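Local coordinates for protein acetyl xylan esterase (PDB 6AGQ) that probably hydrolyses acetyl esters on xylan, working as a cold-active esterase with an alpha/beta-hydrolase fold, at residues Leu203-Pro209 and Ala264-Ala269; Leu192-Leu197 and Met258-Ile262; Leu89-His93 and Cys161-Leu165; Gly184-Leu190 and Phe208-Cys212; Gln107-Met113 and Met313-Glu318. All blocks are in the same frame, centred on the assembly; numbering follows the deposited sequence.

In the fold
All five contacts belong to one alpha/beta-hydrolase domain built round a single mixed sheet. Along the chain, interaction 3 closes before interactions 1, 2 and 4 open. Interaction 5 brings the C-terminal helix 309-320 back to helix 106-110, with interactions 1, 2 and 4 nested inside its loop. Interaction 1 joins two parallel strands and shares Phe-208 and Pro-209 with interaction 4; their centres are about 10 Å apart. Interactions 2 and 4 both use helix 186-197. The helices of interactions 2, 3 and 4 lie on one face of the sheet, and interaction 5 packs on the other, about 23 Å from interaction 2 between centres. The sheet thus carries helices on both faces, with the probable nucleophile elbow in interaction 4.

Interaction 1: residues Leu203-Pro209 and Ala264-Ala269; sequences LALPVFP and ARTLMA
Ala-204, Pro-206 and Ala-269 carry the join between strands 203-207 and 265-269, two neighbouring parallel strands in the central sheet of the alpha/beta-hydrolase fold. The strand directions differ by 14°. Ala-204 bonds on both its backbone groups. Its N donates to Arg-265 O at 3.1 Å. Its O accepts from Leu-267 N at 3.0 Å, and this bond runs nearly along the C=O axis (C=O...N angle 168°). Ala-269 also uses both groups. Its N donates to Pro-206 O at 3.2 Å, and its O accepts from Phe-208 N at 2.9 Å. Pro-206 has no N-H to offer to Leu-267 O, and its CD lies beside that oxygen. A water fills the polar role, donating to Leu-267 O at 2.7 Å and more weakly to Pro-206 O.

On the face of Ala-204 and Thr-266, the proline ring sits across two side chains. Its CD and CG meet Thr-266 CG2. Its CG meets Met-268 CE at 4.0 Å, the two side chains crossing at about a right angle. The methionine leaves with CG anti to its N (chi1 -168°) and bends at chi3, and its SD lies against the ring of Pro-209. The face of Leu-203 and Arg-265 is covered by helix 309-320, where Phe-316 touches Leu-203 and Leu-267. Arg-265 makes a cation-pi contact with Tyr-320. At the far end, both methyls of Val-207 touch Ala-269 CB, with CG1 at 4.0 Å. The same CG1 stands 3.7 Å above the plane of the Phe-208 ring, over its centre.

Interaction 2: residues Leu192-Leu197 and Met258-Ile262; sequences LAAAGL and MASRI
Leu-192 O is hemmed in from both segments. It accepts the helix bond from Gly-196 N at 2.8 Å, while Met-258 CB (3.5 Å from it) and Ile-262 CD1 come in from the other segment. Met-258 has CG beside its backbone N (chi1 -60°) and turns again at chi2. CG then lies by Ala-193 CA. SD reaches Leu-197 CD2 at 3.7 Å, and CE lies near both methyls of that leucine. An alanine here would remove CG, SD and CE, and would probably open a gap beside Leu-197 between the two helices. Gly-196 allows the close approach, since a beta carbon on it would clash with Met-258 CB. Ile-262 crosses Leu-192 at about a right angle, its CD1 3.6 Å from Leu-192 CD2, and its CG1 lies by Gly-196 N. A water lies between the two backbones, 2.7 Å from both Ala-195 O and Arg-261 O. The guanidinium of Arg-261 turns elsewhere, to Asn-20, Asp-25 and Asn-257. The contact sets the C-terminal part of helix 186-197 against the end of helix 255-259 and the type I turn Ala-259 to Ile-262, which leads into strand 265-271, on one side of the alpha/beta-hydrolase sheet.

Interaction 3: residues Leu89-His93 and Cys161-Leu165; sequences LVKYH and CIRAL
Tyr-92 and Cys-161 make the one hydrogen bond between strand 89-92 and helix 161-165. The phenol OH donates to Cys-161 O at 2.7 Å. It arrives well off the carbonyl axis, with a C=O...O angle of 131°, and is tilted 28° from the carbonyl plane. The bond ties the end of a buried side chain to the helix backbone.

The same two residues make a sulfur-aromatic contact. Cys-161 SG lies over one face of the Tyr-92 ring, 4.1 Å from its centroid and displaced toward CE1 and CD1. Tyr-92 has CG beside its backbone N (chi1 -59°), which sends the ring across to the helix. Leu-190 and Ala-194 of helix 186-197 also touch the ring.

The remaining contacts are apolar. Ala-164 CB stands at the edge of the tyrosine ring, near its plane. It also meets Val-90 CG1 at 4.2 Å. The other methyl, Val-90 CG2, meets Leu-165 CD2 at 4.3 Å, and that same CD2 lies near the phenol oxygen.

Helix 153-170 connects strand 114-118 to strand 179-184 and passes over strand 86-92 between them, running nearly antiparallel to it. This is a beta-alpha-beta crossover of the alpha/beta-hydrolase fold.

Interaction 4: residues Gly184-Leu190 and Phe208-Cys212; sequences GSQGGGL and FPFLC
Phe-210 presses its CB against the backbone joining Ser-185 to Gln-186, 3.4 Å from Gln-186 N. Ser-185 OG is also near this CB, at 3.5 Å. With CG anti to the backbone N (chi1 -179°), the ring leads away from residues 184-190. CG still lies near Gln-186 N, and CD2 is 4.0 Å from Gln-186 CA, which sits at the ring edge. Beyond, the ring meets Tyr-226 and touches Met-142 and Pro-225.

Phe-210 N donates to Ser-185 O at 3.0 Å. The bond is straight at hydrogen (171°), but the donor stands above the carbonyl plane. Gly-189 N bonds to the same oxygen. Ser-185 has positive phi (63°) in a tight turn between strand 179-184 and helix 186-197, consistent with the nucleophile elbow of alpha/beta hydrolases. Its OG is hydrogen-bonded to His-303 NE2, a pairing consistent with the nucleophile and histidine of that family. Its CB lies at the edge of the Phe-208 ring, 3.9 Å from CD1.

Glycines let the loop lie close on the helix. A beta carbon on Gly-189 would clash with Phe-210 O, and Pro-209 CB rests 3.7 Å from Gly-189 N. Further on, Leu-211 CD1 meets Leu-190 CD2 at 4.1 Å.

Interaction 5: residues Gln107-Met113 and Met313-Glu318; sequences QWASMGM and MMRFIE
Ile-317 CD1 packs on the indole of Trp-108, 3.4 Å from CZ3 and near CH2 as well. The two side chains cross at about a right angle. Met-313 CB stands at the indole edge, near its plane, 4.3 Å from CH2. Met-314 CG is near CZ3. Replacing this tryptophan by an alanine would remove the ring and would probably leave Ile-317 CD1 and Met-313 CB facing a gap between the helices.

Two methionines flank the indole contact. Met-111 SD lies 4.0 Å from Met-314 CG; the bend at chi3 (74°) then turns CE to Glu-318 CG, at 3.4 Å. Met-113 SD meets Ile-317 CG2 at 3.7 Å. Ile-317 thus offers one branch to the tryptophan and the other to Met-113.

A water donates to Met-111 O and to Glu-318 OE2, both at 2.8 Å, and bridges the two segments. Gln-107 NE2 bonds to Glu-310 of the same helix as Met-314.

The first segment is shaped by a Schellman motif. Gly-112, with positive phi, ends helix 106-110, with Met-113 N bonding to Trp-108 O and Gly-112 N to Ala-109 O. Leu-89 of strand 86-92 lies beneath, touching Trp-108, Met-113 and Ile-317. On the outer side, Leu-52 of a second subunit packs on Met-111 and its Pro-51 on Met-314. Helix 106-110, which follows strand 86-92, lies beside the C-terminal helix 309-320 on one face of the sheet, as helices A and F do in the alpha/beta-hydrolase fold.

Interaction 1: residues Leu203-Pro209 and Ala264-Ala269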
# COMPACT_ATOMS: atom_id res chain seq x y z
N LEU A 203 -41.00 4.93 11.51
CA LEU A 203 -39.64 4.65 11.95
C LEU A 203 -38.63 5.01 10.87
O LEU A 203 -38.93 4.85 9.69
CB LEU A 203 -39.48 3.16 12.22
CG LEU A 203 -39.73 2.55 13.55
CD1 LEU A 203 -40.90 3.15 14.25
CD2 LEU A 203 -39.85 1.06 13.42
N ALA A 204 -37.42 5.41 11.27
CA ALA A 204 -36.29 5.65 10.36
C ALA A 204 -35.08 4.89 10.89
O ALA A 204 -34.77 5.03 12.07
CB ALA A 204 -35.98 7.12 10.25
N LEU A 205 -34.45 4.03 10.05
CA LEU A 205 -33.33 3.25 10.47
C LEU A 205 -32.03 3.52 9.63
O LEU A 205 -31.49 2.59 9.03
CB LEU A 205 -33.69 1.77 10.43
CG LEU A 205 -34.72 1.29 11.46
CD1 LEU A 205 -36.12 1.35 10.91
CD2 LEU A 205 -34.43 -0.16 11.84
N PRO A 206 -31.50 4.76 9.65
CA PRO A 206 -30.20 5.05 8.98
C PRO A 206 -28.96 4.28 9.52
O PRO A 206 -28.67 4.34 10.71
CB PRO A 206 -30.06 6.54 9.18
CG PRO A 206 -30.77 6.81 10.44
CD PRO A 206 -31.94 5.89 10.48
N VAL A 207 -28.24 3.58 8.66
CA VAL A 207 -26.94 3.03 9.04
C VAL A 207 -25.83 3.91 8.40
O VAL A 207 -25.81 4.12 7.18
CB VAL A 207 -26.83 1.53 8.62
CG1 VAL A 207 -25.44 0.97 8.85
CG2 VAL A 207 -27.82 0.69 9.43
N PHE A 208 -24.90 4.38 9.22
CA PHE A 208 -23.81 5.28 8.77
C PHE A 208 -24.12 6.18 7.59
O PHE A 208 -23.52 6.04 6.51
CB PHE A 208 -22.42 4.61 8.69
CG PHE A 208 -22.35 3.28 8.03
CD1 PHE A 208 -22.60 3.12 6.66
CD2 PHE A 208 -21.87 2.18 8.74
CE1 PHE A 208 -22.44 1.88 6.03
CE2 PHE A 208 -21.69 0.94 8.13
CZ PHE A 208 -21.98 0.79 6.77
N PRO A 209 -25.05 7.17 7.80
CA PRO A 209 -25.63 7.87 6.70
C PRO A 209 -24.62 8.80 6.00
O PRO A 209 -23.89 9.56 6.67
CB PRO A 209 -26.79 8.63 7.31
CG PRO A 209 -26.48 8.73 8.76
CD PRO A 209 -25.70 7.51 9.08
N ALA A 264 -40.63 10.97 13.09
CA ALA A 264 -40.40 9.56 13.25
C ALA A 264 -39.39 9.26 14.35
O ALA A 264 -38.48 10.02 14.59
CB ALA A 264 -39.95 8.92 11.89
N ARG A 265 -39.61 8.14 15.02
CA ARG A 265 -38.66 7.53 15.95
C ARG A 265 -37.52 6.94 15.14
O ARG A 265 -37.79 6.25 14.18
CB ARG A 265 -39.37 6.42 16.77
CG ARG A 265 -38.44 5.65 17.69
CD ARG A 265 -39.14 4.55 18.50
NE ARG A 265 -40.33 5.05 19.16
CZ ARG A 265 -40.40 5.60 20.38
NH1 ARG A 265 -39.33 5.69 21.20
NH2 ARG A 265 -41.60 5.99 20.82
N THR A 266 -36.28 7.18 15.55
CA THR A 266 -35.08 6.88 14.73
C THR A 266 -34.07 6.02 15.50
O THR A 266 -33.83 6.28 16.69
CB THR A 266 -34.37 8.17 14.34
OG1 THR A 266 -35.30 9.02 13.68
CG2 THR A 266 -33.20 7.93 13.38
N LEU A 267 -33.54 4.99 14.81
CA LEU A 267 -32.45 4.13 15.31
C LEU A 267 -31.33 4.29 14.32
O LEU A 267 -31.41 3.75 13.18
CB LEU A 267 -32.83 2.64 15.35
CG LEU A 267 -31.68 1.65 15.71
CD1 LEU A 267 -31.26 1.82 17.15
CD2 LEU A 267 -32.05 0.20 15.52
N MET A 268 -30.29 4.99 14.76
CA MET A 268 -29.09 5.17 14.00
C MET A 268 -27.87 4.33 14.43
O MET A 268 -27.50 4.37 15.58
CB MET A 268 -28.72 6.65 13.99
CG MET A 268 -27.63 6.91 12.96
SD MET A 268 -27.06 8.58 12.78
CE MET A 268 -28.56 9.49 12.33
N ALA A 269 -27.23 3.64 13.49
CA ALA A 269 -25.89 3.08 13.63
C ALA A 269 -24.77 4.04 13.22
O ALA A 269 -24.80 4.66 12.13
CB ALA A 269 -25.75 1.83 12.74
O HOH W 1 -30.24 1.66 11.96

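Interaction 2: residues Leu192-Leu197 and Met258-Ile262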
# COMPACT_ATOMS: atom_id res chain seq x y z
N LEU A 192 -33.12 9.29 5.73
CA LEU A 192 -33.31 10.58 6.46
C LEU A 192 -34.10 11.57 5.56
O LEU A 192 -34.95 12.34 6.04
CB LEU A 192 -31.96 11.22 6.88
CG LEU A 192 -31.11 10.52 7.95
CD1 LEU A 192 -29.81 11.27 8.17
CD2 LEU A 192 -31.83 10.41 9.28
N ALA A 193 -33.84 11.54 4.24
CA ALA A 193 -34.58 12.39 3.28
C ALA A 193 -36.07 12.00 3.26
O ALA A 193 -36.97 12.84 3.22
CB ALA A 193 -34.00 12.25 1.88
N ALA A 194 -36.33 10.73 3.19
CA ALA A 194 -37.70 10.26 3.08
C ALA A 194 -38.49 10.64 4.29
O ALA A 194 -39.58 11.17 4.17
CB ALA A 194 -37.74 8.78 2.91
N ALA A 195 -37.91 10.41 5.45
CA ALA A 195 -38.54 10.77 6.70
C ALA A 195 -38.58 12.28 6.95
O ALA A 195 -39.44 12.78 7.66
CB ALA A 195 -37.83 10.07 7.84
N GLY A 196 -37.60 13.00 6.41
CA GLY A 196 -37.56 14.44 6.57
C GLY A 196 -38.55 15.20 5.72
O GLY A 196 -39.09 16.20 6.15
N LEU A 197 -38.76 14.71 4.50
CA LEU A 197 -39.64 15.31 3.50
C LEU A 197 -41.07 14.73 3.44
O LEU A 197 -41.92 15.24 2.70
CB LEU A 197 -38.98 15.17 2.11
CG LEU A 197 -37.64 15.91 1.94
CD1 LEU A 197 -37.11 15.83 0.52
CD2 LEU A 197 -37.74 17.38 2.36
N MET A 258 -32.42 17.69 6.81
CA MET A 258 -33.56 16.76 6.86
C MET A 258 -33.90 16.28 8.27
O MET A 258 -35.10 16.24 8.66
CB MET A 258 -33.29 15.47 6.03
CG MET A 258 -33.04 15.72 4.57
SD MET A 258 -34.44 16.55 3.88
CE MET A 258 -33.73 16.93 2.27
N ALA A 259 -32.87 15.90 9.03
CA ALA A 259 -33.02 15.43 10.46
C ALA A 259 -33.84 16.38 11.33
O ALA A 259 -34.60 15.96 12.18
CB ALA A 259 -31.67 15.24 11.13
N SER A 260 -33.68 17.66 11.05
CA SER A 260 -34.39 18.73 11.79
C SER A 260 -35.93 18.69 11.55
O SER A 260 -36.68 19.29 12.30
CB SER A 260 -33.78 20.06 11.34
OG SER A 260 -34.71 21.07 11.42
N ARG A 261 -36.38 18.03 10.48
CA ARG A 261 -37.83 17.89 10.18
C ARG A 261 -38.41 16.48 10.38
O ARG A 261 -39.56 16.29 10.09
CB ARG A 261 -38.10 18.38 8.76
CG ARG A 261 -37.85 19.88 8.60
CD ARG A 261 -36.92 20.14 7.44
NE ARG A 261 -36.91 21.54 7.10
CZ ARG A 261 -35.89 22.39 7.27
NH1 ARG A 261 -34.74 22.00 7.79
NH2 ARG A 261 -36.04 23.67 6.88
N ILE A 262 -37.60 15.51 10.82
CA ILE A 262 -38.02 14.14 11.13
C ILE A 262 -38.69 14.06 12.48
O ILE A 262 -38.06 14.43 13.49
CB ILE A 262 -36.81 13.16 11.14
CG1 ILE A 262 -36.17 13.12 9.74
CG2 ILE A 262 -37.23 11.76 11.56
CD1 ILE A 262 -34.93 12.30 9.61
O HOH W 2 -41.11 14.76 8.46

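Interaction 3: residues Leu89-His93 and Cys161-Leu165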
# COMPACT_ATOMS: atom_id res chain seq x y z
N LEU A 89 -41.52 -2.09 5.25
CA LEU A 89 -40.19 -1.56 5.29
C LEU A 89 -39.71 -1.18 3.87
O LEU A 89 -39.80 -1.96 2.89
CB LEU A 89 -39.28 -2.59 5.94
CG LEU A 89 -37.91 -2.08 6.33
CD1 LEU A 89 -37.49 -2.72 7.63
CD2 LEU A 89 -36.89 -2.30 5.22
N VAL A 90 -39.22 0.03 3.75
CA VAL A 90 -38.62 0.48 2.47
C VAL A 90 -37.14 0.60 2.66
O VAL A 90 -36.63 1.36 3.54
CB VAL A 90 -39.29 1.81 1.99
CG1 VAL A 90 -38.63 2.32 0.73
CG2 VAL A 90 -40.78 1.59 1.71
N LYS A 91 -36.43 -0.17 1.85
CA LYS A 91 -34.98 -0.20 1.85
C LYS A 91 -34.37 0.63 0.67
O LYS A 91 -34.73 0.45 -0.49
CB LYS A 91 -34.51 -1.65 1.75
CG LYS A 91 -33.04 -1.83 1.62
CD LYS A 91 -32.59 -3.27 1.84
CE LYS A 91 -31.07 -3.36 1.74
NZ LYS A 91 -30.65 -4.79 1.69
N TYR A 92 -33.37 1.44 0.96
CA TYR A 92 -32.65 2.24 -0.06
C TYR A 92 -31.20 1.82 -0.02
O TYR A 92 -30.68 1.45 1.03
CB TYR A 92 -32.76 3.69 0.29
CG TYR A 92 -34.17 4.28 0.38
CD1 TYR A 92 -35.02 4.23 -0.66
CD2 TYR A 92 -34.60 4.92 1.53
CE1 TYR A 92 -36.28 4.78 -0.59
CE2 TYR A 92 -35.84 5.49 1.60
CZ TYR A 92 -36.69 5.40 0.52
OH TYR A 92 -37.96 5.94 0.59
N HIS A 93 -30.50 1.86 -1.13
CA HIS A 93 -29.26 1.14 -1.24
C HIS A 93 -28.08 2.11 -1.30
O HIS A 93 -28.25 3.30 -1.48
CB HIS A 93 -29.25 0.19 -2.44
CG HIS A 93 -29.24 0.89 -3.75
ND1 HIS A 93 -28.12 1.56 -4.24
CD2 HIS A 93 -30.19 0.98 -4.72
CE1 HIS A 93 -28.41 2.05 -5.43
NE2 HIS A 93 -29.66 1.72 -5.74
N CYS A 161 -37.67 8.45 -4.09
CA CYS A 161 -37.69 7.85 -2.77
C CYS A 161 -38.97 8.12 -2.05
O CYS A 161 -39.34 7.32 -1.21
CB CYS A 161 -36.46 8.27 -1.90
SG CYS A 161 -34.88 7.62 -2.53
N ILE A 162 -39.58 9.29 -2.29
CA ILE A 162 -40.90 9.62 -1.74
C ILE A 162 -41.99 8.86 -2.52
O ILE A 162 -43.02 8.36 -1.98
CB ILE A 162 -41.14 11.16 -1.80
CG1 ILE A 162 -40.36 11.85 -0.66
CG2 ILE A 162 -42.64 11.54 -1.76
CD1 ILE A 162 -40.19 13.35 -0.90
N ARG A 163 -41.75 8.76 -3.82
CA ARG A 163 -42.65 7.97 -4.65
C ARG A 163 -42.63 6.46 -4.32
O ARG A 163 -43.65 5.80 -4.53
CB ARG A 163 -42.38 8.27 -6.12
CG ARG A 163 -42.81 9.68 -6.46
CD ARG A 163 -42.21 10.16 -7.75
NE ARG A 163 -42.91 9.61 -8.91
CZ ARG A 163 -44.07 10.02 -9.39
NH1 ARG A 163 -44.74 11.07 -8.85
NH2 ARG A 163 -44.56 9.40 -10.47
N ALA A 164 -41.54 5.92 -3.77
CA ALA A 164 -41.57 4.59 -3.16
C ALA A 164 -42.57 4.49 -1.98
O ALA A 164 -43.19 3.47 -1.76
CB ALA A 164 -40.18 4.17 -2.71
N LEU A 165 -42.73 5.55 -1.22
CA LEU A 165 -43.77 5.55 -0.16
C LEU A 165 -45.17 5.61 -0.79
O LEU A 165 -46.06 4.95 -0.28
CB LEU A 165 -43.62 6.71 0.79
CG LEU A 165 -42.22 6.95 1.35
CD1 LEU A 165 -42.14 8.30 2.07
CD2 LEU A 165 -41.77 5.79 2.22

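Interaction 4: residues Gly184-Leu190 and Phe208-Cys212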
# COMPACT_ATOMS: atom_id res chain seq x y z
N GLY A 184 -28.23 1.66 4.41
CA GLY A 184 -26.87 1.97 4.76
C GLY A 184 -26.18 2.95 3.81
O GLY A 184 -26.30 2.86 2.58
N SER A 185 -25.44 3.87 4.41
CA SER A 185 -24.65 4.83 3.69
C SER A 185 -25.44 5.81 2.81
O SER A 185 -26.22 6.55 3.34
CB SER A 185 -23.52 4.17 2.97
OG SER A 185 -22.64 5.25 2.60
N GLN A 186 -25.25 5.88 1.49
CA GLN A 186 -26.25 6.56 0.71
C GLN A 186 -27.69 6.16 1.16
O GLN A 186 -28.55 7.00 1.22
CB GLN A 186 -26.11 6.24 -0.75
CG GLN A 186 -27.15 6.89 -1.66
CD GLN A 186 -26.90 6.54 -3.13
OE1 GLN A 186 -26.54 7.40 -3.92
NE2 GLN A 186 -27.04 5.26 -3.49
N GLY A 187 -27.91 4.88 1.38
CA GLY A 187 -29.23 4.35 1.79
C GLY A 187 -29.77 5.09 3.00
O GLY A 187 -30.94 5.34 3.07
N GLY A 188 -28.87 5.38 3.96
CA GLY A 188 -29.16 6.00 5.24
C GLY A 188 -29.47 7.43 5.06
O GLY A 188 -30.42 7.93 5.63
N GLY A 189 -28.69 8.11 4.20
CA GLY A 189 -29.04 9.46 3.74
C GLY A 189 -30.40 9.56 3.07
O GLY A 189 -31.18 10.51 3.36
N LEU A 190 -30.70 8.61 2.16
CA LEU A 190 -32.03 8.57 1.55
C LEU A 190 -33.15 8.33 2.54
O LEU A 190 -34.23 8.85 2.30
CB LEU A 190 -32.20 7.53 0.35
CG LEU A 190 -31.11 7.72 -0.76
CD1 LEU A 190 -31.23 6.81 -1.96
CD2 LEU A 190 -31.10 9.17 -1.21
N PHE A 208 -24.90 4.38 9.22
CA PHE A 208 -23.81 5.28 8.77
C PHE A 208 -24.12 6.18 7.59
O PHE A 208 -23.52 6.04 6.51
CB PHE A 208 -22.42 4.61 8.69
CG PHE A 208 -22.35 3.28 8.03
CD1 PHE A 208 -22.60 3.12 6.66
CD2 PHE A 208 -21.87 2.18 8.74
CE1 PHE A 208 -22.44 1.88 6.03
CE2 PHE A 208 -21.69 0.94 8.13
CZ PHE A 208 -21.98 0.79 6.77
N PRO A 209 -25.05 7.17 7.80
CA PRO A 209 -25.63 7.87 6.70
C PRO A 209 -24.62 8.80 6.00
O PRO A 209 -23.89 9.56 6.67
CB PRO A 209 -26.79 8.63 7.31
CG PRO A 209 -26.48 8.73 8.76
CD PRO A 209 -25.70 7.51 9.08
N PHE A 210 -24.59 8.66 4.68
CA PHE A 210 -23.90 9.52 3.71
C PHE A 210 -24.82 10.70 3.43
O PHE A 210 -25.97 10.74 3.94
CB PHE A 210 -23.62 8.65 2.47
CG PHE A 210 -22.90 9.34 1.38
CD1 PHE A 210 -21.61 9.80 1.55
CD2 PHE A 210 -23.49 9.46 0.12
CE1 PHE A 210 -20.93 10.42 0.51
CE2 PHE A 210 -22.83 10.11 -0.90
CZ PHE A 210 -21.55 10.60 -0.70
N LEU A 211 -24.29 11.71 2.72
CA LEU A 211 -25.07 12.94 2.42
C LEU A 211 -25.39 13.80 3.65
O LEU A 211 -26.42 14.48 3.68
CB LEU A 211 -26.39 12.65 1.66
CG LEU A 211 -26.30 11.58 0.55
CD1 LEU A 211 -27.64 11.00 0.10
CD2 LEU A 211 -25.52 12.16 -0.62
N CYS A 212 -24.49 13.81 4.63
CA CYS A 212 -24.68 14.61 5.85
C CYS A 212 -23.48 15.52 6.02
O CYS A 212 -22.34 15.13 5.78
CB CYS A 212 -24.85 13.77 7.13
SG CYS A 212 -26.30 12.64 7.16

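Interaction 5: residues Gln107-Met113 and Met313-Glu318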
# COMPACT_ATOMS: atom_id res chain seq x y z
N GLN A 107 -36.03 -11.83 5.82
CA GLN A 107 -36.06 -11.46 7.22
C GLN A 107 -37.27 -10.63 7.58
O GLN A 107 -37.97 -10.94 8.54
CB GLN A 107 -34.83 -10.67 7.63
CG GLN A 107 -33.76 -10.46 6.56
CD GLN A 107 -32.72 -9.47 7.01
OE1 GLN A 107 -32.54 -9.25 8.21
NE2 GLN A 107 -32.03 -8.87 6.06
N TRP A 108 -37.56 -9.59 6.78
CA TRP A 108 -38.72 -8.73 7.04
C TRP A 108 -39.99 -9.47 6.82
O TRP A 108 -40.85 -9.40 7.68
CB TRP A 108 -38.65 -7.51 6.19
CG TRP A 108 -37.32 -6.84 6.31
CD1 TRP A 108 -36.48 -6.56 5.29
CD2 TRP A 108 -36.67 -6.38 7.51
NE1 TRP A 108 -35.35 -6.00 5.76
CE2 TRP A 108 -35.45 -5.82 7.11
CE3 TRP A 108 -37.03 -6.35 8.88
CZ2 TRP A 108 -34.53 -5.26 8.03
CZ3 TRP A 108 -36.14 -5.78 9.80
CH2 TRP A 108 -34.90 -5.25 9.37
N ALA A 109 -40.09 -10.26 5.73
CA ALA A 109 -41.28 -11.02 5.46
C ALA A 109 -41.56 -12.08 6.53
O ALA A 109 -42.72 -12.31 6.90
CB ALA A 109 -41.22 -11.68 4.09
N SER A 110 -40.53 -12.73 7.02
CA SER A 110 -40.72 -13.71 8.07
C SER A 110 -41.22 -13.10 9.37
O SER A 110 -41.84 -13.79 10.16
CB SER A 110 -39.43 -14.52 8.30
OG SER A 110 -38.59 -13.77 9.16
N MET A 111 -41.01 -11.80 9.59
CA MET A 111 -41.67 -11.10 10.73
C MET A 111 -43.07 -10.59 10.42
O MET A 111 -43.62 -9.77 11.19
CB MET A 111 -40.84 -9.89 11.20
CG MET A 111 -39.40 -10.20 11.54
SD MET A 111 -38.41 -8.71 11.66
CE MET A 111 -38.96 -8.05 13.23
N GLY A 112 -43.64 -11.01 9.30
CA GLY A 112 -44.99 -10.60 8.91
C GLY A 112 -45.07 -9.22 8.25
O GLY A 112 -46.08 -8.55 8.33
N MET A 113 -44.02 -8.80 7.58
CA MET A 113 -44.00 -7.46 7.00
C MET A 113 -43.86 -7.55 5.53
O MET A 113 -43.30 -8.49 5.01
CB MET A 113 -42.83 -6.69 7.57
CG MET A 113 -43.08 -6.26 9.00
SD MET A 113 -41.58 -5.98 9.95
CE MET A 113 -40.55 -4.98 8.87
N MET A 313 -31.95 -4.04 14.65
CA MET A 313 -33.04 -3.42 13.88
C MET A 313 -34.35 -4.21 14.01
O MET A 313 -35.41 -3.64 14.24
CB MET A 313 -32.67 -3.28 12.43
CG MET A 313 -31.57 -2.29 12.22
SD MET A 313 -31.30 -2.10 10.47
CE MET A 313 -30.40 -3.57 10.00
N MET A 314 -34.23 -5.52 13.95
CA MET A 314 -35.34 -6.42 14.22
C MET A 314 -35.99 -6.14 15.54
O MET A 314 -37.18 -5.95 15.55
CB MET A 314 -34.94 -7.88 14.08
CG MET A 314 -34.61 -8.26 12.64
SD MET A 314 -33.95 -9.94 12.59
CE MET A 314 -33.19 -10.05 10.97
N ARG A 315 -35.23 -6.04 16.63
CA ARG A 315 -35.79 -5.70 17.98
C ARG A 315 -36.48 -4.34 18.04
O ARG A 315 -37.52 -4.18 18.64
CB ARG A 315 -34.70 -5.68 19.06
CG ARG A 315 -34.08 -7.03 19.37
CD ARG A 315 -33.18 -7.00 20.61
NE ARG A 315 -32.55 -8.32 20.78
CZ ARG A 315 -33.09 -9.37 21.41
NH1 ARG A 315 -34.31 -9.32 21.99
NH2 ARG A 315 -32.40 -10.51 21.45
N PHE A 316 -35.85 -3.35 17.43
CA PHE A 316 -36.40 -2.02 17.28
C PHE A 316 -37.73 -2.00 16.53
O PHE A 316 -38.71 -1.40 17.00
CB PHE A 316 -35.35 -1.17 16.56
CG PHE A 316 -35.72 0.27 16.45
CD1 PHE A 316 -35.67 1.10 17.57
CD2 PHE A 316 -36.07 0.81 15.24
CE1 PHE A 316 -36.02 2.45 17.49
CE2 PHE A 316 -36.39 2.14 15.13
CZ PHE A 316 -36.36 2.95 16.25
N ILE A 317 -37.74 -2.65 15.37
CA ILE A 317 -38.94 -2.81 14.55
C ILE A 317 -40.04 -3.57 15.30
O ILE A 317 -41.20 -3.13 15.31
CB ILE A 317 -38.61 -3.43 13.19
CG1 ILE A 317 -37.99 -2.33 12.34
CG2 ILE A 317 -39.88 -4.02 12.53
CD1 ILE A 317 -37.23 -2.82 11.14
N GLU A 318 -39.69 -4.69 15.93
CA GLU A 318 -40.67 -5.47 16.70
C GLU A 318 -41.24 -4.67 17.83
O GLU A 318 -42.41 -4.81 18.13
CB GLU A 318 -40.08 -6.79 17.22
CG GLU A 318 -40.32 -8.00 16.32
CD GLU A 318 -41.46 -8.85 16.87
OE1 GLU A 318 -41.20 -9.60 17.85
OE2 GLU A 318 -42.59 -8.75 16.34
O HOH W 3 -43.36 -10.06 14.00